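Local coordinates for protein beta-n-acetylhexosaminidase (Streptococcus pneumoniae, PDB 4AZI) that removes terminal beta-linked N-acetylglucosamine residues from glycans, acting as a family 20 exo-beta-D-N-acetylglucosaminidase, at residues 350-364 / 393-405. The protein carries 2 engineered substitutions. Residues are numbered along the deposited sequence; the frame is centred on the assembly and turned at random.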
ATOM      1  N   ALA A 350       6.895   7.798 -14.041  1.00 14.44           N
ATOM      2  CA  ALA A 350       7.439   9.120 -13.724  1.00 14.91           C
ATOM      3  C   ALA A 350       7.681   9.939 -14.995  1.00 15.38           C
ATOM      4  O   ALA A 350       7.327  11.118 -15.051  1.00 15.34           O
ATOM      5  CB  ALA A 350       8.715   8.998 -12.905  1.00 14.75           C
ATOM      6  N   ASP A 351       8.266   9.304 -16.013  1.00 15.62           N
ATOM      7  CA  ASP A 351       8.584   9.985 -17.277  1.00 16.14           C
ATOM      8  C   ASP A 351       7.363  10.470 -18.051  1.00 16.10           C
ATOM      9  O   ASP A 351       7.412  11.517 -18.699  1.00 16.30           O
ATOM     10  CB  ASP A 351       9.467   9.108 -18.169  1.00 16.01           C
ATOM     11  CG  ASP A 351      10.924   9.140 -17.754  1.00 16.34           C
ATOM     12  OD1 ASP A 351      11.298  10.016 -16.943  1.00 16.64           O
ATOM     13  OD2 ASP A 351      11.700   8.293 -18.233  1.00 16.38           O
ATOM     14  N   HIS A 352       6.276   9.712 -17.986  1.00 16.35           N
ATOM     15  CA  HIS A 352       5.032  10.097 -18.645  1.00 16.81           C
ATOM     16  C   HIS A 352       4.287  11.177 -17.906  1.00 16.71           C
ATOM     17  O   HIS A 352       3.361  11.775 -18.451  1.00 16.61           O
ATOM     18  CB  HIS A 352       4.131   8.882 -18.852  1.00 17.23           C
ATOM     19  CG  HIS A 352       4.537   8.013 -20.017  1.00 17.59           C
ATOM     20  ND1 HIS A 352       4.626   8.483 -21.279  1.00 18.11           N
ATOM     21  CD2 HIS A 352       4.860   6.661 -20.079  1.00 17.98           C
ATOM     22  CE1 HIS A 352       4.999   7.486 -22.102  1.00 17.65           C
ATOM     23  NE2 HIS A 352       5.142   6.372 -21.367  1.00 18.24           N
ATOM     24  N   ASN A 353       4.680  11.438 -16.659  1.00 16.82           N
ATOM     25  CA  ASN A 353       3.968  12.390 -15.796  1.00 16.78           C
ATOM     26  C   ASN A 353       4.905  13.361 -15.075  1.00 17.04           C
ATOM     27  O   ASN A 353       4.811  13.531 -13.852  1.00 16.91           O
ATOM     28  CB  ASN A 353       3.130  11.629 -14.767  1.00 16.66           C
ATOM     29  CG  ASN A 353       1.959  10.904 -15.388  1.00 16.35           C
ATOM     30  OD1 ASN A 353       0.993  11.530 -15.813  1.00 16.57           O
ATOM     31  ND2 ASN A 353       2.026   9.578 -15.416  1.00 15.87           N
ATOM     32  N   LYS A 354       5.787  14.009 -15.836  1.00 17.02           N
ATOM     33  CA  LYS A 354       6.860  14.836 -15.262  1.00 17.54           C
ATOM     34  C   LYS A 354       6.377  16.038 -14.440  1.00 17.36           C
ATOM     35  O   LYS A 354       7.087  16.496 -13.551  1.00 17.14           O
ATOM     36  CB  LYS A 354       7.833  15.292 -16.347  1.00 17.79           C
ATOM     37  CG  LYS A 354       8.737  14.190 -16.880  1.00 18.30           C
ATOM     38  CD  LYS A 354       9.715  14.753 -17.900  1.00 18.80           C
ATOM     39  CE  LYS A 354      10.614  13.671 -18.470  1.00 19.62           C
ATOM     40  NZ  LYS A 354       9.912  12.882 -19.521  1.00 21.13           N
ATOM     41  N   ASP A 355       5.180  16.537 -14.748  1.00 17.58           N
ATOM     42  CA  ASP A 355       4.535  17.609 -13.980  1.00 18.24           C
ATOM     43  C   ASP A 355       4.167  17.204 -12.551  1.00 17.52           C
ATOM     44  O   ASP A 355       4.105  18.049 -11.658  1.00 17.84           O
ATOM     45  CB  ASP A 355       3.279  18.119 -14.701  1.00 19.87           C
ATOM     46  CG  ASP A 355       2.529  17.015 -15.445  1.00 21.44           C
ATOM     47  OD1 ASP A 355       3.172  16.048 -15.919  1.00 22.78           O
ATOM     48  OD2 ASP A 355       1.293  17.125 -15.574  1.00 22.49           O
ATOM     49  N   TYR A 356       3.920  15.914 -12.342  1.00 16.57           N
ATOM     50  CA  TYR A 356       3.501  15.413 -11.035  1.00 16.22           C
ATOM     51  C   TYR A 356       4.654  14.946 -10.156  1.00 15.89           C
ATOM     52  O   TYR A 356       4.575  15.026  -8.933  1.00 15.75           O
ATOM     53  CB  TYR A 356       2.473  14.289 -11.198  1.00 15.82           C
ATOM     54  CG  TYR A 356       1.124  14.791 -11.661  1.00 15.79           C
ATOM     55  CD1 TYR A 356       0.189  15.280 -10.750  1.00 15.67           C
ATOM     56  CD2 TYR A 356       0.788  14.788 -13.014  1.00 15.93           C
ATOM     57  CE1 TYR A 356      -1.039  15.748 -11.174  1.00 15.54           C
ATOM     58  CE2 TYR A 356      -0.442  15.252 -13.446  1.00 15.88           C
ATOM     59  CZ  TYR A 356      -1.345  15.726 -12.521  1.00 15.82           C
ATOM     60  OH  TYR A 356      -2.558  16.188 -12.955  1.00 16.84           O
ATOM     61  N   PHE A 357       5.718  14.466 -10.786  1.00 15.90           N
ATOM     62  CA  PHE A 357       6.859  13.913 -10.067  1.00 16.04           C
ATOM     63  C   PHE A 357       7.937  14.946  -9.789  1.00 16.33           C
ATOM     64  O   PHE A 357       8.216  15.807 -10.627  1.00 16.33           O
ATOM     65  CB  PHE A 357       7.434  12.724 -10.843  1.00 15.87           C
ATOM     66  CG  PHE A 357       6.561  11.501 -10.792  1.00 15.90           C
ATOM     67  CD1 PHE A 357       5.383  11.432 -11.536  1.00 15.76           C
ATOM     68  CD2 PHE A 357       6.899  10.426  -9.978  1.00 16.01           C
ATOM     69  CE1 PHE A 357       4.570  10.309 -11.478  1.00 16.02           C
ATOM     70  CE2 PHE A 357       6.090   9.298  -9.918  1.00 15.57           C
ATOM     71  CZ  PHE A 357       4.925   9.237 -10.668  1.00 15.99           C
ATOM     72  N   ARG A 358       8.548  14.847  -8.611  1.00 16.42           N
ATOM     73  CA  ARG A 358       9.644  15.732  -8.228  1.00 16.46           C
ATOM     74  C   ARG A 358      10.883  15.478  -9.067  1.00 16.66           C
ATOM     75  O   ARG A 358      11.094  14.366  -9.575  1.00 15.95           O
ATOM     76  CB  ARG A 358      10.015  15.549  -6.749  1.00 16.43           C
ATOM     77  CG  ARG A 358       9.030  16.150  -5.755  1.00 16.57           C
ATOM     78  CD  ARG A 358       9.568  16.046  -4.336  1.00 16.79           C
ATOM     79  NE  ARG A 358      10.399  17.195  -3.981  1.00 17.68           N
ATOM     80  CZ  ARG A 358      11.191  17.267  -2.909  1.00 18.09           C
ATOM     81  NH1 ARG A 358      11.287  16.241  -2.062  1.00 18.41           N
ATOM     82  NH2 ARG A 358      11.894  18.375  -2.682  1.00 18.28           N
ATOM     83  N   ALA A 359      11.699  16.523  -9.207  1.00 16.61           N
ATOM     84  CA  ALA A 359      13.073  16.377  -9.680  1.00 16.80           C
ATOM     85  C   ALA A 359      13.856  15.517  -8.684  1.00 16.83           C
ATOM     86  O   ALA A 359      13.377  15.234  -7.583  1.00 16.59           O
ATOM     87  CB  ALA A 359      13.715  17.748  -9.833  1.00 17.12           C
ATOM     88  N   ASN A 360      15.050  15.083  -9.074  1.00 17.39           N
ATOM     89  CA  ASN A 360      15.892  14.262  -8.215  1.00 17.16           C
ATOM     90  C   ASN A 360      16.760  15.132  -7.314  1.00 17.45           C
ATOM     91  O   ASN A 360      17.674  15.815  -7.786  1.00 17.23           O
ATOM     92  CB  ASN A 360      16.751  13.311  -9.056  1.00 17.24           C
ATOM     93  CG  ASN A 360      17.644  12.411  -8.218  1.00 17.50           C
ATOM     94  OD1 ASN A 360      17.645  12.458  -6.984  1.00 17.59           O
ATOM     95  ND2 ASN A 360      18.419  11.577  -8.896  1.00 17.59           N
ATOM     96  N   TYR A 361      16.474  15.075  -6.018  1.00 17.21           N
ATOM     97  CA  TYR A 361      17.118  15.927  -5.021  1.00 17.78           C
ATOM     98  C   TYR A 361      18.251  15.254  -4.256  1.00 18.43           C
ATOM     99  O   TYR A 361      18.754  15.811  -3.276  1.00 18.57           O
ATOM    100  CB  TYR A 361      16.063  16.488  -4.050  1.00 17.51           C
ATOM    101  CG  TYR A 361      15.364  17.693  -4.627  1.00 17.59           C
ATOM    102  CD1 TYR A 361      15.910  18.967  -4.481  1.00 17.78           C
ATOM    103  CD2 TYR A 361      14.177  17.558  -5.351  1.00 17.50           C
ATOM    104  CE1 TYR A 361      15.291  20.078  -5.024  1.00 17.66           C
ATOM    105  CE2 TYR A 361      13.549  18.662  -5.900  1.00 17.72           C
ATOM    106  CZ  TYR A 361      14.118  19.918  -5.735  1.00 18.01           C
ATOM    107  OH  TYR A 361      13.509  21.019  -6.280  1.00 18.33           O
ATOM    108  N   ASN A 362      18.666  14.071  -4.709  1.00 19.24           N
ATOM    109  CA  ASN A 362      19.700  13.308  -4.002  1.00 20.09           C
ATOM    110  C   ASN A 362      21.091  13.927  -4.064  1.00 19.73           C
ATOM    111  O   ASN A 362      21.773  14.006  -3.042  1.00 20.06           O
ATOM    112  CB  ASN A 362      19.727  11.847  -4.448  1.00 20.74           C
ATOM    113  CG  ASN A 362      18.635  11.023  -3.794  1.00 21.91           C
ATOM    114  OD1 ASN A 362      18.604  10.855  -2.566  1.00 21.75           O
ATOM    115  ND2 ASN A 362      17.724  10.506  -4.612  1.00 21.97           N
ATOM    116  N   ALA A 363      21.504  14.365  -5.251  1.00 20.17           N
ATOM    117  CA  ALA A 363      22.779  15.074  -5.412  1.00 20.39           C
ATOM    118  C   ALA A 363      22.844  16.317  -4.519  1.00 20.44           C
ATOM    119  O   ALA A 363      23.881  16.589  -3.907  1.00 20.36           O
ATOM    120  CB  ALA A 363      23.028  15.436  -6.871  1.00 20.70           C
ATOM    121  N   LEU A 364      21.732  17.050  -4.435  1.00 20.71           N
ATOM    122  CA  LEU A 364      21.623  18.200  -3.536  1.00 21.20           C
ATOM    123  C   LEU A 364      21.895  17.831  -2.074  1.00 21.42           C
ATOM    124  O   LEU A 364      22.678  18.509  -1.408  1.00 21.54           O
ATOM    125  CB  LEU A 364      20.266  18.913  -3.679  1.00 20.81           C
ATOM    126  CG  LEU A 364      20.032  20.151  -2.797  1.00 20.82           C
ATOM    127  CD1 LEU A 364      21.165  21.159  -2.944  1.00 20.61           C
ATOM    128  CD2 LEU A 364      18.704  20.826  -3.101  1.00 20.60           C
ATOM    129  N   LEU A 393      18.893  27.778  -3.981  1.00 20.81           N
ATOM    130  CA  LEU A 393      18.333  26.433  -4.113  1.00 19.86           C
ATOM    131  C   LEU A 393      16.806  26.455  -4.203  1.00 19.59           C
ATOM    132  O   LEU A 393      16.148  27.174  -3.456  1.00 19.05           O
ATOM    133  CB  LEU A 393      18.773  25.552  -2.940  1.00 20.25           C
ATOM    134  CG  LEU A 393      20.277  25.312  -2.746  1.00 20.45           C
ATOM    135  CD1 LEU A 393      20.528  24.433  -1.530  1.00 20.50           C
ATOM    136  CD2 LEU A 393      20.922  24.718  -3.990  1.00 20.42           C
ATOM    137  N   ASN A 394      16.260  25.678  -5.137  1.00 18.77           N
ATOM    138  CA  ASN A 394      14.814  25.591  -5.339  1.00 18.07           C
ATOM    139  C   ASN A 394      14.355  24.174  -5.008  1.00 17.78           C
ATOM    140  O   ASN A 394      14.699  23.227  -5.721  1.00 17.08           O
ATOM    141  CB  ASN A 394      14.453  25.949  -6.788  1.00 17.64           C
ATOM    142  CG  ASN A 394      12.953  26.082  -7.018  1.00 17.80           C
ATOM    143  OD1 ASN A 394      12.137  25.552  -6.264  1.00 17.13           O
ATOM    144  ND2 ASN A 394      12.586  26.783  -8.090  1.00 17.88           N
ATOM    145  N   TYR A 395      13.582  24.039  -3.929  1.00 17.62           N
ATOM    146  CA  TYR A 395      13.099  22.728  -3.479  1.00 18.27           C
ATOM    147  C   TYR A 395      11.776  22.303  -4.132  1.00 17.58           C
ATOM    148  O   TYR A 395      11.266  21.213  -3.865  1.00 18.04           O
ATOM    149  CB  TYR A 395      13.011  22.686  -1.946  1.00 19.73           C
ATOM    150  CG  TYR A 395      14.371  22.703  -1.280  1.00 21.35           C
ATOM    151  CD1 TYR A 395      15.062  21.515  -1.046  1.00 22.44           C
ATOM    152  CD2 TYR A 395      14.977  23.905  -0.902  1.00 22.04           C
ATOM    153  CE1 TYR A 395      16.311  21.518  -0.444  1.00 23.41           C
ATOM    154  CE2 TYR A 395      16.232  23.917  -0.298  1.00 22.93           C
ATOM    155  CZ  TYR A 395      16.891  22.721  -0.072  1.00 23.27           C
ATOM    156  OH  TYR A 395      18.134  22.711   0.524  1.00 25.34           O
ATOM    157  N   ASN A 396      11.264  23.140  -5.030  1.00 16.54           N
ATOM    158  CA  ASN A 396       9.935  22.953  -5.609  1.00 15.50           C
ATOM    159  C   ASN A 396       9.920  22.489  -7.068  1.00 15.01           C
ATOM    160  O   ASN A 396       8.899  22.617  -7.744  1.00 14.35           O
ATOM    161  CB  ASN A 396       9.127  24.253  -5.485  1.00 15.37           C
ATOM    162  CG  ASN A 396       9.168  24.842  -4.089  1.00 15.23           C
ATOM    163  OD1 ASN A 396       9.020  24.136  -3.096  1.00 15.08           O
ATOM    164  ND2 ASN A 396       9.354  26.149  -4.012  1.00 15.15           N
ATOM    165  N   LEU A 397      11.045  21.959  -7.553  1.00 14.47           N
ATOM    166  CA  LEU A 397      11.170  21.611  -8.972  1.00 14.41           C
ATOM    167  C   LEU A 397      10.620  20.220  -9.299  1.00 14.12           C
ATOM    168  O   LEU A 397      10.817  19.267  -8.543  1.00 13.74           O
ATOM    169  CB  LEU A 397      12.627  21.759  -9.454  1.00 14.34           C
ATOM    170  CG  LEU A 397      13.206  23.188  -9.407  1.00 14.44           C
ATOM    171  CD1 LEU A 397      14.718  23.180  -9.578  1.00 14.49           C
ATOM    172  CD2 LEU A 397      12.555  24.099 -10.440  1.00 14.28           C
ATOM    173  N   ASN A 398       9.911  20.126 -10.423  1.00 14.28           N
ATOM    174  CA  ASN A 398       9.368  18.852 -10.886  1.00 14.58           C
ATOM    175  C   ASN A 398      10.348  18.161 -11.831  1.00 14.76           C
ATOM    176  O   ASN A 398      11.412  18.713 -12.133  1.00 14.47           O
ATOM    177  CB  ASN A 398       7.957  19.008 -11.492  1.00 14.48           C
ATOM    178  CG  ASN A 398       7.932  19.819 -12.785  1.00 14.87           C
ATOM    179  OD1 ASN A 398       8.857  19.774 -13.593  1.00 14.60           O
ATOM    180  ND2 ASN A 398       6.844  20.549 -12.991  1.00 14.99           N
ATOM    181  N   ARG A 399       9.985  16.968 -12.292  1.00 15.22           N
ATOM    182  CA  ARG A 399      10.858  16.145 -13.142  1.00 15.64           C
ATOM    183  C   ARG A 399      11.220  16.786 -14.513  1.00 16.51           C
ATOM    184  O   ARG A 399      12.196  16.394 -15.155  1.00 16.38           O
ATOM    185  CB  ARG A 399      10.246  14.745 -13.303  1.00 15.53           C
ATOM    186  CG  ARG A 399      11.223  13.666 -13.740  1.00 15.24           C
ATOM    187  CD  ARG A 399      10.642  12.262 -13.614  1.00 14.53           C
ATOM    188  NE  ARG A 399      11.404  11.309 -14.425  1.00 14.16           N
ATOM    189  CZ  ARG A 399      12.564  10.757 -14.065  1.00 14.01           C
ATOM    190  NH1 ARG A 399      13.116  11.041 -12.893  1.00 13.65           N
ATOM    191  NH2 ARG A 399      13.183   9.922 -14.886  1.00 13.85           N
ATOM    192  N   ASN A 400      10.458  17.785 -14.943  1.00 17.43           N
ATOM    193  CA  ASN A 400      10.805  18.540 -16.152  1.00 18.66           C
ATOM    194  C   ASN A 400      12.069  19.382 -16.011  1.00 19.25           C
ATOM    195  O   ASN A 400      12.668  19.772 -17.013  1.00 19.29           O
ATOM    196  CB  ASN A 400       9.651  19.446 -16.572  1.00 19.42           C
ATOM    197  CG  ASN A 400       8.508  18.676 -17.190  1.00 20.06           C
ATOM    198  OD1 ASN A 400       8.697  17.956 -18.165  1.00 20.26           O
ATOM    199  ND2 ASN A 400       7.310  18.821 -16.619  1.00 20.10           N
ATOM    200  N   LYS A 401      12.475  19.642 -14.767  1.00 19.62           N
ATOM    201  CA  LYS A 401      13.494  20.653 -14.477  1.00 20.02           C
ATOM    202  C   LYS A 401      14.760  20.126 -13.789  1.00 20.05           C
ATOM    203  O   LYS A 401      15.328  20.798 -12.914  1.00 19.82           O
ATOM    204  CB  LYS A 401      12.878  21.793 -13.656  1.00 20.40           C
ATOM    205  CG  LYS A 401      11.765  22.548 -14.365  1.00 21.11           C
ATOM    206  CD  LYS A 401      12.287  23.350 -15.550  1.00 21.91           C
ATOM    207  CE  LYS A 401      11.152  23.808 -16.460  1.00 22.83           C
ATOM    208  NZ  LYS A 401      10.333  24.879 -15.828  1.00 23.13           N
ATOM    209  N   GLN A 402      15.214  18.944 -14.196  1.00 19.74           N
ATOM    210  CA  GLN A 402      16.432  18.367 -13.624  1.00 19.91           C
ATOM    211  C   GLN A 402      17.669  19.197 -13.963  1.00 19.95           C
ATOM    212  O   GLN A 402      18.462  19.518 -13.081  1.00 19.27           O
ATOM    213  CB  GLN A 402      16.630  16.911 -14.066  1.00 19.69           C
ATOM    214  CG  GLN A 402      17.661  16.158 -13.240  1.00 19.97           C
ATOM    215  CD  GLN A 402      17.355  16.180 -11.751  1.00 19.78           C
ATOM    216  OE1 GLN A 402      16.216  15.966 -11.333  1.00 20.19           O
ATOM    217  NE2 GLN A 402      18.373  16.446 -10.943  1.00 19.84           N
ATOM    218  N   ALA A 403      17.823  19.535 -15.242  1.00 20.23           N
ATOM    219  CA  ALA A 403      18.939  20.358 -15.703  1.00 20.14           C
ATOM    220  C   ALA A 403      19.045  21.637 -14.871  1.00 20.36           C
ATOM    221  O   ALA A 403      20.133  22.007 -14.415  1.00 20.33           O
ATOM    222  CB  ALA A 403      18.781  20.682 -17.181  1.00 20.28           C
ATOM    223  N   GLU A 404      17.897  22.270 -14.641  1.00 20.31           N
ATOM    224  CA  GLU A 404      17.800  23.504 -13.873  1.00 20.74           C
ATOM    225  C   GLU A 404      18.246  23.305 -12.423  1.00 20.34           C
ATOM    226  O   GLU A 404      19.024  24.106 -11.900  1.00 19.97           O
ATOM    227  CB  GLU A 404      16.367  24.065 -13.951  1.00 21.71           C
ATOM    228  CG  GLU A 404      15.958  24.616 -15.325  1.00 22.77           C
ATOM    229  CD  GLU A 404      15.661  23.549 -16.384  1.00 23.79           C
ATOM    230  OE1 GLU A 404      15.829  22.335 -16.128  1.00 23.34           O
ATOM    231  OE2 GLU A 404      15.250  23.933 -17.503  1.00 25.21           O
ATOM    232  N   LEU A 405      17.775  22.230 -11.787  1.00 19.78           N
ATOM    233  CA  LEU A 405      18.232  21.863 -10.440  1.00 19.72           C
ATOM    234  C   LEU A 405      19.733  21.547 -10.400  1.00 20.09           C
ATOM    235  O   LEU A 405      20.435  21.966  -9.478  1.00 20.09           O
ATOM    236  CB  LEU A 405      17.435  20.676  -9.883  1.00 19.27           C
ATOM    237  CG  LEU A 405      17.796  20.162  -8.483  1.00 19.22           C
ATOM    238  CD1 LEU A 405      17.713  21.257  -7.425  1.00 18.53           C
ATOM    239  CD2 LEU A 405      16.903  18.992  -8.104  1.00 18.98           C
TER
HETATM  240  O   HOH W   1       4.259  20.688 -12.019  1.00 24.45           O
HETATM  241  O   HOH W   2      12.987  13.033 -10.776  1.00 13.14           O
HETATM  242  O   HOH W   3       9.926  19.320  -5.664  1.00 19.46           O
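Asp351 OD1 is gripped by two nitrogens of Arg399, NE and NH2, each 2.8 Å away and both reaching it from the same face of the carboxylate. Arginine suits the place because its planar guanidinium presents both N-H groups side by side; its chain, CG anti to the backbone N (chi1 -160°) and extended to NE, passes the small Ala350. Water 2 links Arg399 NH1 to Arg358 O. Between the backbones, Arg358 and Asn398 form a single beta bridge, with Ala359 N bonded almost straight to Leu397 O (3.0 Å) and Arg399 N to Phe357 O. The Gln402 side-chain amide takes both backbone polar groups of Asn360: OE1 accepts from Asn360 N at 2.7 Å, while NE2 donates to Asn360 O. A tyrosine suits position 361 because its hydroxyl both gives and takes: Tyr361 OH donates to Asn394 O (2.6 Å) and accepts from Leu397 N. Leu405 CD2 makes a CH-pi contact over the centre of the Tyr361 ring; Arg358 NH2, bonded to Tyr395 O, lies over the opposite face, offset toward the rim. Leu364 meets Leu393 tip to tip. The linker between helix 339-352, the last helix of the TIM barrel, and helix 362-368 is thus pinned to the start of C-terminal helix 402-414.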